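Local structure of light Chain (Clostridium botulinum, 6BVD) at residues Lys37-Met42 against Lys88-Met93. The protein is the zinc-dependent protease domain of a mosaic botulinum neurotoxin, a metalloendopeptidase that probably cleaves a neuronal SNARE protein, as its relatives do. Numbering follows the deposited sequence.
Sequences KAFQIM and KYLQIM
F39 receives a methyl of L90 over the middle of its ring, and this CH-pi contact joins a strand of the mixed beta-sheet to helix 83-100 in the clostridial neurotoxin zinc protease fold. The geometry is unambiguous: L90 CD1 lies 3.6 Å from the centroid of the F39 ring and only 7° off the ring normal.

Followed outward, the L90 side chain leaves the helix with CB pointing at the strand. Rotation about CA-CB (chi1 -82°) sets CG beside the backbone N and anti to the carbonyl carbon. CD1 continues the chain, anti to CA (chi2 -171°), which carries it out over the ring. Its distances to the six ring carbons are nearly even, as expected of a carbon centred above the ring: L90 CD1 is 3.7 Å from F39 CE1, and L90 CD1 to F39 CE2 is 4.0 Å. L90 CD2 lies on the same side of the ring plane but off-centre, and its nearest ring atom is F39 CD2 at 4.2 Å. The two side chains cross at about a right angle. The rings of F10 and Y12 also meet F39, so the phenylalanine sits in a largely aromatic and aliphatic setting.

One turn further along the helix the packing is looser. I41, where the chain turns a corner, and M93 both direct CB across the interface, and the side chains of both touch I47 on strand 45-48, which therefore contributes to the same apolar layer. The buried surface totals just 153 Å², a small junction that rests on side-chain packing, without a hydrogen bond. Beyond the aromatic contact, the nearest approach is that of the I41 CD1 methyl to the backbone M93 O, at 4.4 Å.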
loop_
_atom_site.group_PDB
_atom_site.type_symbol
_atom_site.label_atom_id
_atom_site.label_comp_id
_atom_site.label_asym_id
_atom_site.label_seq_id
_atom_site.Cartn_x
_atom_site.Cartn_y
_atom_site.Cartn_z
ATOM N N LYS A 37 -19.633 13.574 -12.898
ATOM C CA LYS A 37 -18.699 12.457 -13.081
ATOM C C LYS A 37 -18.389 11.818 -11.711
ATOM O O LYS A 37 -17.976 12.514 -10.766
ATOM C CB LYS A 37 -17.426 12.937 -13.770
ATOM C CG LYS A 37 -16.580 11.799 -14.335
ATOM C CD LYS A 37 -15.356 12.294 -15.038
ATOM C CE LYS A 37 -14.626 11.145 -15.740
ATOM N NZ LYS A 37 -13.501 11.636 -16.559
ATOM N N ALA A 38 -18.623 10.515 -11.600
ATOM C CA ALA A 38 -18.497 9.799 -10.309
ATOM C C ALA A 38 -17.642 8.545 -10.425
ATOM O O ALA A 38 -17.524 7.945 -11.533
ATOM C CB ALA A 38 -19.903 9.457 -9.773
ATOM N N PHE A 39 -17.036 8.152 -9.285
ATOM C CA PHE A 39 -15.973 7.128 -9.236
ATOM C C PHE A 39 -16.310 6.102 -8.148
ATOM O O PHE A 39 -16.533 6.462 -6.999
ATOM C CB PHE A 39 -14.606 7.814 -9.001
ATOM C CG PHE A 39 -14.274 8.870 -10.032
ATOM C CD1 PHE A 39 -13.402 8.601 -11.073
ATOM C CD2 PHE A 39 -14.862 10.129 -9.972
ATOM C CE1 PHE A 39 -13.091 9.556 -12.000
ATOM C CE2 PHE A 39 -14.593 11.077 -10.909
ATOM C CZ PHE A 39 -13.696 10.801 -11.941
ATOM N N GLN A 40 -16.456 4.837 -8.530
ATOM C CA GLN A 40 -16.933 3.822 -7.608
ATOM C C GLN A 40 -15.729 3.238 -6.894
ATOM O O GLN A 40 -15.069 2.330 -7.396
ATOM C CB GLN A 40 -17.718 2.684 -8.296
ATOM C CG GLN A 40 -18.574 1.933 -7.288
ATOM C CD GLN A 40 -19.406 0.818 -7.863
ATOM O OE1 GLN A 40 -20.172 0.183 -7.135
ATOM N NE2 GLN A 40 -19.283 0.573 -9.173
ATOM N N ILE A 41 -15.431 3.804 -5.735
ATOM C CA ILE A 41 -14.233 3.410 -4.974
ATOM C C ILE A 41 -14.323 1.975 -4.459
ATOM O O ILE A 41 -13.289 1.269 -4.303
ATOM C CB ILE A 41 -14.004 4.476 -3.795
ATOM C CG1 ILE A 41 -12.738 4.126 -3.002
ATOM C CG2 ILE A 41 -15.228 4.576 -2.927
ATOM C CD1 ILE A 41 -11.514 4.572 -3.690
ATOM N N MET A 42 -15.537 1.514 -4.161
ATOM C CA MET A 42 -15.772 0.109 -3.798
ATOM C C MET A 42 -17.200 -0.165 -4.115
ATOM O O MET A 42 -17.970 0.802 -4.299
ATOM C CB MET A 42 -15.477 -0.195 -2.294
ATOM C CG MET A 42 -16.206 0.756 -1.303
ATOM S SD MET A 42 -16.096 0.201 0.451
ATOM C CE MET A 42 -17.324 -1.084 0.436
ATOM N N LYS A 88 -6.214 14.861 -7.266
ATOM C CA LYS A 88 -5.442 14.692 -6.050
ATOM C C LYS A 88 -6.355 14.176 -4.934
ATOM O O LYS A 88 -6.006 13.219 -4.246
ATOM C CB LYS A 88 -4.772 16.010 -5.645
ATOM C CG LYS A 88 -3.713 15.812 -4.567
ATOM C CD LYS A 88 -3.314 17.120 -3.910
ATOM C CE LYS A 88 -2.242 16.885 -2.842
ATOM N NZ LYS A 88 -1.847 18.160 -2.186
ATOM N N TYR A 89 -7.545 14.790 -4.811
ATOM C CA TYR A 89 -8.572 14.396 -3.849
ATOM C C TYR A 89 -8.952 12.911 -4.039
ATOM O O TYR A 89 -9.079 12.153 -3.070
ATOM C CB TYR A 89 -9.839 15.323 -3.998
ATOM C CG TYR A 89 -10.964 14.983 -3.071
ATOM C CD1 TYR A 89 -11.195 15.729 -1.905
ATOM C CD2 TYR A 89 -11.827 13.921 -3.365
ATOM C CE1 TYR A 89 -12.224 15.399 -1.040
ATOM C CE2 TYR A 89 -12.861 13.592 -2.520
ATOM C CZ TYR A 89 -13.068 14.338 -1.370
ATOM O OH TYR A 89 -14.107 13.989 -0.551
ATOM N N LEU A 90 -9.174 12.507 -5.283
ATOM C CA LEU A 90 -9.463 11.112 -5.586
ATOM C C LEU A 90 -8.319 10.184 -5.099
ATOM O O LEU A 90 -8.576 9.155 -4.510
ATOM C CB LEU A 90 -9.627 10.910 -7.081
ATOM C CG LEU A 90 -10.976 11.243 -7.696
ATOM C CD1 LEU A 90 -10.997 10.746 -9.168
ATOM C CD2 LEU A 90 -12.098 10.626 -6.878
ATOM N N GLN A 91 -7.075 10.541 -5.381
ATOM C CA GLN A 91 -5.967 9.651 -4.985
ATOM C C GLN A 91 -5.822 9.527 -3.470
ATOM O O GLN A 91 -5.373 8.497 -2.959
ATOM C CB GLN A 91 -4.639 10.115 -5.593
ATOM C CG GLN A 91 -4.699 10.315 -7.093
ATOM C CD GLN A 91 -5.304 9.141 -7.841
ATOM O OE1 GLN A 91 -4.905 7.998 -7.659
ATOM N NE2 GLN A 91 -6.284 9.435 -8.720
ATOM N N ILE A 92 -6.107 10.600 -2.749
ATOM C CA ILE A 92 -6.020 10.546 -1.298
ATOM C C ILE A 92 -7.127 9.640 -0.788
ATOM O O ILE A 92 -6.911 8.818 0.088
ATOM C CB ILE A 92 -6.120 11.974 -0.709
ATOM C CG1 ILE A 92 -4.902 12.770 -1.168
ATOM C CG2 ILE A 92 -6.340 11.949 0.823
ATOM C CD1 ILE A 92 -4.946 14.242 -0.795
ATOM N N MET A 93 -8.323 9.775 -1.357
ATOM C CA MET A 93 -9.443 8.951 -0.940
ATOM C C MET A 93 -9.133 7.465 -1.204
ATOM O O MET A 93 -9.442 6.598 -0.378
ATOM C CB MET A 93 -10.748 9.374 -1.657
ATOM C CG MET A 93 -11.217 10.766 -1.289
ATOM S SD MET A 93 -11.430 10.985 0.481
ATOM C CE MET A 93 -12.673 9.742 0.870
#